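PDB 5I0F: glycoside hydrolase family 31, which degrades cycloalternan, a cyclic glucose oligosaccharide, probably by the retaining mechanism of its glycoside hydrolase family, through a covalent glycosyl intermediate. Local coordinates for residues V196-K201 with R427-P432; R208-M213 with A530-S535; E470-S475 with E487-Y492. All coordinates share one frame; numbering follows the deposited sequence.

Contact 1: V196-K201 with R427-P432; sequences VFEQYK and RGWWFP. With GLC (alpha-D-glucopyranose), chain B; BGC (beta-D-glucopyranose), chain C.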
loop_
_atom_site.group_PDB
_atom_site.type_symbol
_atom_site.label_atom_id
_atom_site.label_comp_id
_atom_site.label_asym_id
_atom_site.label_seq_id
_atom_site.Cartn_x
_atom_site.Cartn_y
_atom_site.Cartn_z
ATOM N N VAL A 196 2.131 -1.436 -7.261
ATOM C CA VAL A 196 1.170 -1.305 -6.175
ATOM C C VAL A 196 0.506 -2.688 -6.012
ATOM O O VAL A 196 0.081 -3.308 -6.996
ATOM C CB VAL A 196 0.146 -0.215 -6.487
ATOM C CG1 VAL A 196 -1.000 -0.238 -5.501
ATOM C CG2 VAL A 196 0.826 1.154 -6.536
ATOM N N PHE A 197 0.487 -3.206 -4.790
ATOM C CA PHE A 197 -0.095 -4.543 -4.547
ATOM C C PHE A 197 -0.628 -4.661 -3.135
ATOM O O PHE A 197 -0.035 -4.109 -2.190
ATOM C CB PHE A 197 0.940 -5.652 -4.812
ATOM C CG PHE A 197 0.417 -7.031 -4.545
ATOM C CD1 PHE A 197 -0.549 -7.583 -5.371
ATOM C CD2 PHE A 197 0.833 -7.759 -3.462
ATOM C CE1 PHE A 197 -1.055 -8.848 -5.144
ATOM C CE2 PHE A 197 0.322 -9.030 -3.216
ATOM C CZ PHE A 197 -0.642 -9.574 -4.052
ATOM N N GLU A 198 -1.741 -5.370 -2.987
ATOM C CA GLU A 198 -2.286 -5.658 -1.670
ATOM C C GLU A 198 -1.783 -7.000 -1.127
ATOM O O GLU A 198 -2.350 -8.048 -1.428
ATOM C CB GLU A 198 -3.814 -5.633 -1.653
ATOM C CG GLU A 198 -4.316 -5.639 -0.212
ATOM C CD GLU A 198 -5.585 -6.428 0.046
ATOM O OE1 GLU A 198 -6.480 -6.488 -0.828
ATOM O OE2 GLU A 198 -5.694 -6.944 1.183
ATOM N N GLN A 199 -0.712 -6.950 -0.336
ATOM C CA GLN A 199 -0.206 -8.114 0.386
ATOM C C GLN A 199 -0.845 -8.110 1.756
ATOM O O GLN A 199 -0.521 -7.234 2.591
ATOM C CB GLN A 199 1.327 -8.082 0.474
ATOM C CG GLN A 199 1.953 -9.175 1.323
ATOM C CD GLN A 199 1.565 -10.559 0.900
ATOM O OE1 GLN A 199 1.664 -10.912 -0.275
ATOM N NE2 GLN A 199 1.108 -11.354 1.842
ATOM N N TYR A 200 -1.761 -9.060 1.982
ATOM C CA TYR A 200 -2.515 -9.122 3.231
ATOM C C TYR A 200 -1.639 -9.811 4.270
ATOM O O TYR A 200 -1.483 -11.019 4.247
ATOM C CB TYR A 200 -3.871 -9.827 3.069
ATOM C CG TYR A 200 -4.638 -10.077 4.370
ATOM C CD1 TYR A 200 -5.068 -9.023 5.182
ATOM C CD2 TYR A 200 -4.950 -11.372 4.775
ATOM C CE1 TYR A 200 -5.770 -9.260 6.369
ATOM C CE2 TYR A 200 -5.657 -11.617 5.946
ATOM C CZ TYR A 200 -6.059 -10.564 6.750
ATOM O OH TYR A 200 -6.770 -10.808 7.906
ATOM N N LYS A 201 -1.061 -8.992 5.146
ATOM C CA LYS A 201 -0.167 -9.401 6.237
ATOM C C LYS A 201 1.184 -9.910 5.735
ATOM O O LYS A 201 1.344 -10.271 4.555
ATOM C CB LYS A 201 -0.865 -10.389 7.213
ATOM C CG LYS A 201 -2.249 -9.881 7.656
ATOM C CD LYS A 201 -2.885 -10.634 8.817
ATOM C CE LYS A 201 -3.048 -12.111 8.545
ATOM N NZ LYS A 201 -3.713 -12.810 9.682
ATOM N N ARG A 427 -10.851 -7.937 -10.425
ATOM C CA ARG A 427 -10.280 -9.281 -10.528
ATOM C C ARG A 427 -9.739 -9.839 -9.219
ATOM O O ARG A 427 -9.380 -11.007 -9.154
ATOM C CB ARG A 427 -9.171 -9.305 -11.582
ATOM C CG ARG A 427 -9.701 -9.016 -12.990
ATOM C CD ARG A 427 -8.570 -8.965 -14.001
ATOM N NE ARG A 427 -8.984 -8.383 -15.285
ATOM C CZ ARG A 427 -8.180 -8.204 -16.331
ATOM N NH1 ARG A 427 -6.907 -8.595 -16.295
ATOM N NH2 ARG A 427 -8.662 -7.651 -17.442
ATOM N N GLY A 428 -9.667 -8.988 -8.202
ATOM C CA GLY A 428 -9.142 -9.347 -6.917
ATOM C C GLY A 428 -10.111 -10.172 -6.101
ATOM O O GLY A 428 -11.250 -10.441 -6.497
ATOM N N TRP A 429 -9.628 -10.537 -4.923
ATOM C CA TRP A 429 -10.347 -11.419 -4.013
ATOM C C TRP A 429 -11.298 -10.617 -3.106
ATOM O O TRP A 429 -12.350 -11.110 -2.742
ATOM C CB TRP A 429 -9.345 -12.247 -3.169
ATOM C CG TRP A 429 -8.328 -11.415 -2.419
ATOM C CD1 TRP A 429 -8.472 -10.872 -1.174
ATOM C CD2 TRP A 429 -7.020 -11.015 -2.885
ATOM N NE1 TRP A 429 -7.329 -10.153 -0.829
ATOM C CE2 TRP A 429 -6.423 -10.235 -1.852
ATOM C CE3 TRP A 429 -6.294 -11.244 -4.066
ATOM C CZ2 TRP A 429 -5.140 -9.670 -1.969
ATOM C CZ3 TRP A 429 -4.992 -10.692 -4.176
ATOM C CH2 TRP A 429 -4.440 -9.910 -3.130
ATOM N N TRP A 430 -10.932 -9.381 -2.769
ATOM C CA TRP A 430 -11.747 -8.522 -1.887
ATOM C C TRP A 430 -12.659 -7.661 -2.751
ATOM O O TRP A 430 -12.177 -7.001 -3.670
ATOM C CB TRP A 430 -10.797 -7.646 -1.085
ATOM C CG TRP A 430 -11.341 -6.916 0.107
ATOM C CD1 TRP A 430 -12.202 -7.388 1.058
ATOM C CD2 TRP A 430 -10.971 -5.597 0.514
ATOM N NE1 TRP A 430 -12.422 -6.419 2.012
ATOM C CE2 TRP A 430 -11.680 -5.311 1.706
ATOM C CE3 TRP A 430 -10.127 -4.619 -0.025
ATOM C CZ2 TRP A 430 -11.560 -4.090 2.374
ATOM C CZ3 TRP A 430 -9.994 -3.408 0.639
ATOM C CH2 TRP A 430 -10.714 -3.148 1.827
ATOM N N PHE A 431 -13.957 -7.650 -2.450
ATOM C CA PHE A 431 -14.970 -6.967 -3.273
ATOM C C PHE A 431 -14.879 -7.491 -4.717
ATOM O O PHE A 431 -14.724 -6.709 -5.653
ATOM C CB PHE A 431 -14.808 -5.433 -3.251
ATOM C CG PHE A 431 -15.230 -4.766 -1.959
ATOM C CD1 PHE A 431 -14.539 -4.985 -0.770
ATOM C CD2 PHE A 431 -16.282 -3.850 -1.951
ATOM C CE1 PHE A 431 -14.918 -4.349 0.412
ATOM C CE2 PHE A 431 -16.661 -3.203 -0.775
ATOM C CZ PHE A 431 -15.996 -3.475 0.415
ATOM N N PRO A 432 -14.965 -8.823 -4.889
ATOM C CA PRO A 432 -14.793 -9.410 -6.221
ATOM C C PRO A 432 -15.867 -8.917 -7.216
ATOM O O PRO A 432 -17.032 -8.733 -6.838
ATOM C CB PRO A 432 -14.909 -10.923 -5.955
ATOM C CG PRO A 432 -15.738 -11.039 -4.731
ATOM C CD PRO A 432 -15.419 -9.825 -3.901
HETATM C C1 GLC B . -9.421 -8.486 5.188
HETATM C C2 GLC B . -8.746 -7.236 5.759
HETATM C C3 GLC B . -8.850 -6.075 4.779
HETATM C C4 GLC B . -8.235 -6.479 3.448
HETATM C C5 GLC B . -8.996 -7.708 2.943
HETATM C C6 GLC B . -8.499 -8.209 1.598
HETATM O O2 GLC B . -9.343 -6.905 7.016
HETATM O O3 GLC B . -8.163 -4.934 5.317
HETATM O O4 GLC B . -8.301 -5.384 2.512
HETATM O O5 GLC B . -8.901 -8.789 3.891
HETATM O O6 GLC B . -7.207 -8.829 1.699
HETATM C C2 BGC C . -8.023 -1.985 6.001
HETATM C C3 BGC C . -8.411 -2.337 7.449
HETATM C C4 BGC C . -9.923 -2.210 7.609
HETATM C C5 BGC C . -10.661 -3.064 6.566
HETATM C C6 BGC C . -12.151 -2.750 6.628
HETATM C C1 BGC C . -9.136 -1.940 4.922
HETATM O O2 BGC C . -6.670 -2.233 5.570
HETATM O O3 BGC C . -7.717 -1.490 8.368
HETATM O O4 BGC C . -10.322 -2.603 8.936
HETATM O O5 BGC C . -10.192 -2.875 5.206
HETATM O O6 BGC C . -12.897 -3.679 5.836
HETATM O O HOH W 1 -7.891 -7.881 -3.114
#
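Atom O6 of a bound alpha-glucose is gripped from both segments at once: Glu-198 of 196-201 accepts its proton and Trp-429 of 427-432 donates to it. The bond from O6 to Glu-198 OE2 is very short at 2.5 Å, whereas the one from Trp-429 NE1 is an ordinary 2.9 Å and almost straight, with 171° at the hydrogen. O4 of the same sugar adds a weak bond to OE2, so one carboxylate oxygen serves two hydroxyls. The other oxygen, OE1, takes a bond from a water 3.0 Å away that sits over one face of the Trp-429 indole and is held weakly by the backbone N of Trp-430. The indole itself lies with its rim against the 196-201 backbone: the Glu-198 carbonyl O is in the ring plane, 3.3 Å from CZ2. Beside it, Phe-197 CZ reaches CH2 at 3.9 Å, the two side chains crossing at about a right angle. Trp-429 achieves this with CG lodged between its backbone N and carbonyl carbon (chi1 55°).

Segment 427-432 is a loop of the family 31 TIM barrel, while 196-201 follows strand 191-194 of an antiparallel sheet; together they line facing sides of the glycan pocket, which His-78, Arg-516 and Glu-593 help to complete. Trp-430 supplies an aromatic platform here, a common device in carbohydrate recognition. Glucose O4 lies 3.0 Å above one face of the indole, toward its rim, and Phe-431 CD1 backs the opposite face. Across the sugar, Tyr-200 turns a ring face to the glucose O5, with CE1 3.7 Å from C2; Lys-201 CG covers the centre of the other face, and the phenol oxygen is bonded to Glu-593.

Contact 2: R208-M213 with A530-S535; sequences RTYLPM and AGDEDS. With CA (calcium ion), chain E; GLC (alpha-D-glucopyranose), chain B; BGC (beta-D-glucopyranose), chain C.
Tyr-210 and Asp-532 meet at the glycan pocket of the TIM barrel, where the loop after barrel strand 527-529 is met by the residues leading into strand 212-219. In the first shell, Asp-532 OD1 accepts a bond of 2.7 Å from O2 of the beta-glucose, and OD2 lies 2.6 Å from O3 of the alpha-glucose. One carboxylate thus spans two sugar residues. Behind it stands the Tyr-210 hydroxyl, which receives the backbone N-H of Asp-532 at 3.0 Å and 170° and gives its own proton to a water. That water, in the plane of the phenol ring, donates to Asp-532 OD2 over 2.8 Å, so Tyr-210 reaches both the main chain and, indirectly, the carboxylate.

The ring leans on the same loop, with CE2 3.7 Å from Gly-531 CA, an approach that leaves no room for a side chain there. The ring and carboxylate planes stand 76° apart. Farther out, Thr-209 OG1 accepts from Leu-211 N in an ST turn on the way to strand 212-219, and at the far end of the loop Asp-534 binds a calcium ion whose other ligands are five waters, its OD1 lying 2.5 Å from the metal.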
loop_
_atom_site.group_PDB
_atom_site.type_symbol
_atom_site.label_atom_id
_atom_site.label_comp_id
_atom_site.label_asym_id
_atom_site.label_seq_id
_atom_site.Cartn_x
_atom_site.Cartn_y
_atom_site.Cartn_z
ATOM N N ARG A 208 6.945 -7.259 -0.438
ATOM C CA ARG A 208 5.983 -6.537 -1.262
ATOM C C ARG A 208 5.476 -5.340 -0.470
ATOM O O ARG A 208 5.763 -5.213 0.721
ATOM C CB ARG A 208 4.824 -7.468 -1.618
ATOM C CG ARG A 208 5.234 -8.606 -2.543
ATOM C CD ARG A 208 4.180 -9.698 -2.535
ATOM N NE ARG A 208 4.579 -10.845 -3.316
ATOM C CZ ARG A 208 4.141 -12.098 -3.141
ATOM N NH1 ARG A 208 3.278 -12.435 -2.177
ATOM N NH2 ARG A 208 4.595 -13.044 -3.946
ATOM N N THR A 209 4.748 -4.459 -1.138
ATOM C CA THR A 209 4.252 -3.251 -0.490
ATOM C C THR A 209 3.016 -2.681 -1.208
ATOM O O THR A 209 2.832 -2.851 -2.440
ATOM C CB THR A 209 5.387 -2.178 -0.403
ATOM O OG1 THR A 209 4.907 -1.005 0.261
ATOM C CG2 THR A 209 5.901 -1.785 -1.765
ATOM N N TYR A 210 2.212 -1.989 -0.413
ATOM C CA TYR A 210 1.109 -1.183 -0.866
ATOM C C TYR A 210 1.541 0.146 -1.495
ATOM O O TYR A 210 0.765 0.753 -2.248
ATOM C CB TYR A 210 0.202 -0.779 0.297
ATOM C CG TYR A 210 -0.332 -1.838 1.226
ATOM C CD1 TYR A 210 -1.526 -2.505 0.955
ATOM C CD2 TYR A 210 0.309 -2.100 2.435
ATOM C CE1 TYR A 210 -2.047 -3.454 1.851
ATOM C CE2 TYR A 210 -0.202 -3.030 3.336
ATOM C CZ TYR A 210 -1.371 -3.717 3.042
ATOM O OH TYR A 210 -1.915 -4.625 3.950
ATOM N N LEU A 211 2.741 0.609 -1.145
ATOM C CA LEU A 211 3.183 1.977 -1.434
ATOM C C LEU A 211 4.626 1.990 -1.966
ATOM O O LEU A 211 5.564 2.486 -1.291
ATOM C CB LEU A 211 3.056 2.817 -0.160
ATOM C CG LEU A 211 2.657 4.279 -0.314
ATOM C CD1 LEU A 211 2.597 4.956 1.055
ATOM C CD2 LEU A 211 3.606 5.029 -1.222
ATOM N N PRO A 212 4.820 1.461 -3.181
ATOM C CA PRO A 212 6.148 1.465 -3.780
ATOM C C PRO A 212 6.411 2.810 -4.450
ATOM O O PRO A 212 5.469 3.562 -4.710
ATOM C CB PRO A 212 6.043 0.370 -4.840
ATOM C CG PRO A 212 4.621 0.425 -5.271
ATOM C CD PRO A 212 3.832 0.780 -4.038
ATOM N N MET A 213 7.671 3.088 -4.739
ATOM C CA MET A 213 8.067 4.202 -5.627
ATOM C C MET A 213 9.307 3.805 -6.420
ATOM O O MET A 213 10.157 3.075 -5.907
ATOM C CB MET A 213 8.347 5.470 -4.830
ATOM C CG MET A 213 7.128 6.055 -4.125
ATOM S SD MET A 213 7.524 7.606 -3.332
ATOM C CE MET A 213 6.118 7.828 -2.236
ATOM N N ALA A 530 0.508 1.758 7.669
ATOM C CA ALA A 530 1.276 0.639 7.138
ATOM C C ALA A 530 0.449 -0.604 6.746
ATOM O O ALA A 530 1.009 -1.601 6.348
ATOM C CB ALA A 530 2.329 0.243 8.159
ATOM N N GLY A 531 -0.871 -0.523 6.808
ATOM C CA GLY A 531 -1.743 -1.618 6.352
ATOM C C GLY A 531 -1.958 -2.713 7.374
ATOM O O GLY A 531 -1.923 -2.470 8.595
ATOM N N ASP A 532 -2.201 -3.916 6.867
ATOM C CA ASP A 532 -2.735 -5.004 7.672
ATOM C C ASP A 532 -1.662 -5.936 8.186
ATOM O O ASP A 532 -0.899 -6.487 7.387
ATOM C CB ASP A 532 -3.685 -5.842 6.826
ATOM C CG ASP A 532 -4.907 -5.097 6.388
ATOM O OD1 ASP A 532 -5.208 -4.026 6.950
ATOM O OD2 ASP A 532 -5.615 -5.634 5.500
ATOM N N GLU A 533 -1.633 -6.169 9.502
ATOM C CA GLU A 533 -0.707 -7.146 10.066
ATOM C C GLU A 533 -1.271 -7.935 11.243
ATOM O O GLU A 533 -2.246 -7.541 11.882
ATOM C CB GLU A 533 0.625 -6.483 10.512
ATOM C CG GLU A 533 1.818 -6.636 9.536
ATOM C CD GLU A 533 2.380 -8.058 9.422
ATOM O OE1 GLU A 533 1.626 -9.053 9.615
ATOM O OE2 GLU A 533 3.601 -8.205 9.116
ATOM N N ASP A 534 -0.595 -9.042 11.525
ATOM C CA ASP A 534 -0.800 -9.828 12.731
ATOM C C ASP A 534 -0.207 -9.111 13.960
ATOM O O ASP A 534 0.633 -8.216 13.838
ATOM C CB ASP A 534 -0.137 -11.196 12.575
ATOM C CG ASP A 534 -0.871 -12.090 11.582
ATOM O OD1 ASP A 534 -2.053 -12.422 11.835
ATOM O OD2 ASP A 534 -0.278 -12.460 10.544
ATOM N N SER A 535 -0.676 -9.512 15.140
ATOM C CA SER A 535 -0.158 -9.008 16.388
ATOM C C SER A 535 1.035 -9.828 16.839
ATOM O O SER A 535 0.919 -10.684 17.746
ATOM C CB SER A 535 -1.237 -9.003 17.486
ATOM O OG SER A 535 -2.242 -8.032 17.200
HETATM CA CA CA E . -2.508 -14.093 13.702
HETATM C C1 GLC B . -9.421 -8.486 5.188
HETATM C C2 GLC B . -8.746 -7.236 5.759
HETATM C C3 GLC B . -8.850 -6.075 4.779
HETATM C C4 GLC B . -8.235 -6.479 3.448
HETATM C C5 GLC B . -8.996 -7.708 2.943
HETATM C C6 GLC B . -8.499 -8.209 1.598
HETATM O O2 GLC B . -9.343 -6.905 7.016
HETATM O O3 GLC B . -8.163 -4.934 5.317
HETATM O O4 GLC B . -8.301 -5.384 2.512
HETATM O O5 GLC B . -8.901 -8.789 3.891
HETATM O O6 GLC B . -7.207 -8.829 1.699
HETATM C C2 BGC C . -8.023 -1.985 6.001
HETATM C C3 BGC C . -8.411 -2.337 7.449
HETATM C C4 BGC C . -9.923 -2.210 7.609
HETATM C C5 BGC C . -10.661 -3.064 6.566
HETATM C C6 BGC C . -12.151 -2.750 6.628
HETATM C C1 BGC C . -9.136 -1.940 4.922
HETATM O O2 BGC C . -6.670 -2.233 5.570
HETATM O O3 BGC C . -7.717 -1.490 8.368
HETATM O O4 BGC C . -10.322 -2.603 8.936
HETATM O O5 BGC C . -10.192 -2.875 5.206
HETATM O O6 BGC C . -12.897 -3.679 5.836
HETATM O O HOH W 2 -4.058 -6.050 3.243
HETATM O O HOH W 3 -2.290 -12.081 14.961
HETATM O O HOH W 4 -4.706 -13.287 12.715
HETATM O O HOH W 5 -4.042 -15.249 14.957
HETATM O O HOH W 6 -2.384 -15.777 11.796
HETATM O O HOH W 7 -0.256 -14.698 13.866
#

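Contact 3: E470-S475 with E487-Y492; sequences EHAWGS and EGNNLY
Asn-489 and Ala-472 bury the most surface in this contact, and the asparagine amide joins the helix to Ala-472 and Gly-474. Its oxygen end rests on Ala-472, whose CB lies 3.3 Å from OD1; the same OD1 is hydrogen-bonded to Tyr-479. The nitrogen end looks to Gly-474: ND2 donates to the carbonyl O over 3.0 Å, but bent to 139° at the hydrogen and from above the carbonyl plane. A water adds a second route, taking protons from Asn-489 ND2 and from Gly-474 N, each 3.0 Å away. With OD1 and ND2 both engaged, the amide has little freedom to flip. Its position follows from a first torsion that sets CG opposite the helix carbonyl carbon (chi1 -62°), sending the group off the helix toward the loop. Gly-474 has a positive phi of 141°, a backbone shape that suits a residue without CB.

This is a beta-alpha loop of the TIM barrel: the chain after barrel strand 463-466 folds back on the helix it leads to, 485-506. The next residue of the helix, Asn-490, bonds through OD1 to the backbone N of Val-196, just past strand 191-194, while Glu-470 reaches Arg-516 beyond strand 513-515.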
loop_
_atom_site.group_PDB
_atom_site.type_symbol
_atom_site.label_atom_id
_atom_site.label_comp_id
_atom_site.label_asym_id
_atom_site.label_seq_id
_atom_site.Cartn_x
_atom_site.Cartn_y
_atom_site.Cartn_z
ATOM N N GLU A 470 -5.753 -0.708 -4.730
ATOM C CA GLU A 470 -4.812 -1.632 -5.412
ATOM C C GLU A 470 -5.520 -2.559 -6.399
ATOM O O GLU A 470 -4.907 -3.479 -6.896
ATOM C CB GLU A 470 -4.074 -2.515 -4.404
ATOM C CG GLU A 470 -3.595 -1.804 -3.137
ATOM C CD GLU A 470 -4.602 -1.770 -1.984
ATOM O OE1 GLU A 470 -5.764 -2.252 -2.119
ATOM O OE2 GLU A 470 -4.223 -1.254 -0.899
ATOM N N HIS A 471 -6.770 -2.279 -6.750
ATOM C CA HIS A 471 -7.651 -3.292 -7.346
ATOM C C HIS A 471 -7.520 -3.459 -8.864
ATOM O O HIS A 471 -8.000 -4.460 -9.424
ATOM C CB HIS A 471 -9.111 -2.950 -7.017
ATOM C CG HIS A 471 -9.303 -2.447 -5.618
ATOM N ND1 HIS A 471 -9.194 -3.268 -4.515
ATOM C CD2 HIS A 471 -9.551 -1.207 -5.144
ATOM C CE1 HIS A 471 -9.374 -2.557 -3.422
ATOM N NE2 HIS A 471 -9.600 -1.305 -3.775
ATOM N N ALA A 472 -6.893 -2.498 -9.539
ATOM C CA ALA A 472 -6.852 -2.504 -11.022
ATOM C C ALA A 472 -5.735 -3.404 -11.496
ATOM O O ALA A 472 -4.563 -3.088 -11.265
ATOM C CB ALA A 472 -6.632 -1.101 -11.560
ATOM N N TRP A 473 -6.094 -4.513 -12.151
ATOM C CA TRP A 473 -5.134 -5.384 -12.810
ATOM C C TRP A 473 -5.507 -5.465 -14.287
ATOM O O TRP A 473 -6.653 -5.743 -14.623
ATOM C CB TRP A 473 -5.168 -6.795 -12.239
ATOM C CG TRP A 473 -4.815 -6.984 -10.788
ATOM C CD1 TRP A 473 -4.133 -6.122 -9.959
ATOM C CD2 TRP A 473 -5.106 -8.134 -10.008
ATOM N NE1 TRP A 473 -4.016 -6.673 -8.699
ATOM C CE2 TRP A 473 -4.606 -7.910 -8.710
ATOM C CE3 TRP A 473 -5.753 -9.338 -10.279
ATOM C CZ2 TRP A 473 -4.724 -8.861 -7.693
ATOM C CZ3 TRP A 473 -5.873 -10.283 -9.266
ATOM C CH2 TRP A 473 -5.372 -10.028 -7.983
ATOM N N GLY A 474 -4.533 -5.258 -15.165
ATOM C CA GLY A 474 -4.752 -5.352 -16.609
ATOM C C GLY A 474 -3.958 -4.263 -17.284
ATOM O O GLY A 474 -4.233 -3.075 -17.083
ATOM N N SER A 475 -2.970 -4.648 -18.078
ATOM C CA SER A 475 -2.129 -3.671 -18.753
ATOM C C SER A 475 -2.912 -2.845 -19.796
ATOM O O SER A 475 -2.501 -1.733 -20.121
ATOM C CB SER A 475 -0.936 -4.384 -19.423
ATOM O OG SER A 475 -1.401 -5.117 -20.549
ATOM N N GLU A 487 0.118 2.086 -17.178
ATOM C CA GLU A 487 0.465 3.343 -16.480
ATOM C C GLU A 487 -0.516 3.758 -15.401
ATOM O O GLU A 487 -0.118 4.283 -14.377
ATOM C CB GLU A 487 0.536 4.506 -17.486
ATOM C CG GLU A 487 1.724 4.490 -18.395
ATOM C CD GLU A 487 1.849 5.789 -19.197
ATOM O OE1 GLU A 487 1.004 6.042 -20.078
ATOM O OE2 GLU A 487 2.784 6.568 -18.925
ATOM N N GLY A 488 -1.810 3.565 -15.646
ATOM C CA GLY A 488 -2.862 4.078 -14.775
ATOM C C GLY A 488 -3.100 3.304 -13.492
ATOM O O GLY A 488 -3.566 3.878 -12.501
ATOM N N ASN A 489 -2.787 2.011 -13.503
ATOM C CA ASN A 489 -3.075 1.142 -12.351
ATOM C C ASN A 489 -2.222 1.496 -11.107
ATOM O O ASN A 489 -2.772 1.530 -10.005
ATOM C CB ASN A 489 -2.964 -0.332 -12.715
ATOM C CG ASN A 489 -3.967 -0.754 -13.799
ATOM O OD1 ASN A 489 -4.879 -0.003 -14.162
ATOM N ND2 ASN A 489 -3.773 -1.930 -14.339
ATOM N N ASN A 490 -0.922 1.759 -11.274
ATOM C CA ASN A 490 -0.085 2.221 -10.145
ATOM C C ASN A 490 -0.430 3.646 -9.702
ATOM O O ASN A 490 -0.271 4.011 -8.530
ATOM C CB ASN A 490 1.402 2.181 -10.488
ATOM C CG ASN A 490 1.982 0.772 -10.512
ATOM O OD1 ASN A 490 1.562 -0.122 -9.769
ATOM N ND2 ASN A 490 2.991 0.574 -11.373
ATOM N N LEU A 491 -0.833 4.463 -10.662
ATOM C CA LEU A 491 -1.258 5.821 -10.390
ATOM C C LEU A 491 -2.568 5.907 -9.614
ATOM O O LEU A 491 -2.803 6.892 -8.900
ATOM C CB LEU A 491 -1.378 6.596 -11.708
ATOM C CG LEU A 491 -1.693 8.091 -11.630
ATOM C CD1 LEU A 491 -0.677 8.862 -10.802
ATOM C CD2 LEU A 491 -1.770 8.674 -13.036
ATOM N N TYR A 492 -3.422 4.892 -9.741
ATOM C CA TYR A 492 -4.776 4.918 -9.166
ATOM C C TYR A 492 -4.849 5.454 -7.719
ATOM O O TYR A 492 -5.666 6.334 -7.428
ATOM C CB TYR A 492 -5.443 3.532 -9.234
ATOM C CG TYR A 492 -6.918 3.634 -8.994
ATOM C CD1 TYR A 492 -7.437 3.681 -7.712
ATOM C CD2 TYR A 492 -7.803 3.765 -10.063
ATOM C CE1 TYR A 492 -8.799 3.858 -7.483
ATOM C CE2 TYR A 492 -9.161 3.920 -9.851
ATOM C CZ TYR A 492 -9.663 3.959 -8.565
ATOM O OH TYR A 492 -11.026 4.102 -8.374
HETATM O O HOH W 8 -4.711 -0.065 -8.615
HETATM O O HOH W 9 -1.866 -4.227 -14.337
#

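The three contacts cluster near the catalytic barrel: the centre of contact 1 is 12 Å from those of contacts 2 and 3, which stand about 17 Å apart. Along the chain contacts 1 and 2 interleave, whereas contact 3 lies after contact 1 and within the span that contact 2 closes. All use barrel loops or a barrel helix, and contacts 1 and 2 pair them with residues of the preceding beta-rich region. A salt bridge between Lys-201 and Asp-534 ties contact 1 to contact 2, and Trp-429 packs on Trp-473 of contact 3. Contacts 1 and 2 both touch the sugars, showing how segments distant in sequence assemble one pocket, while contact 3 adjoins contact 1 without touching them.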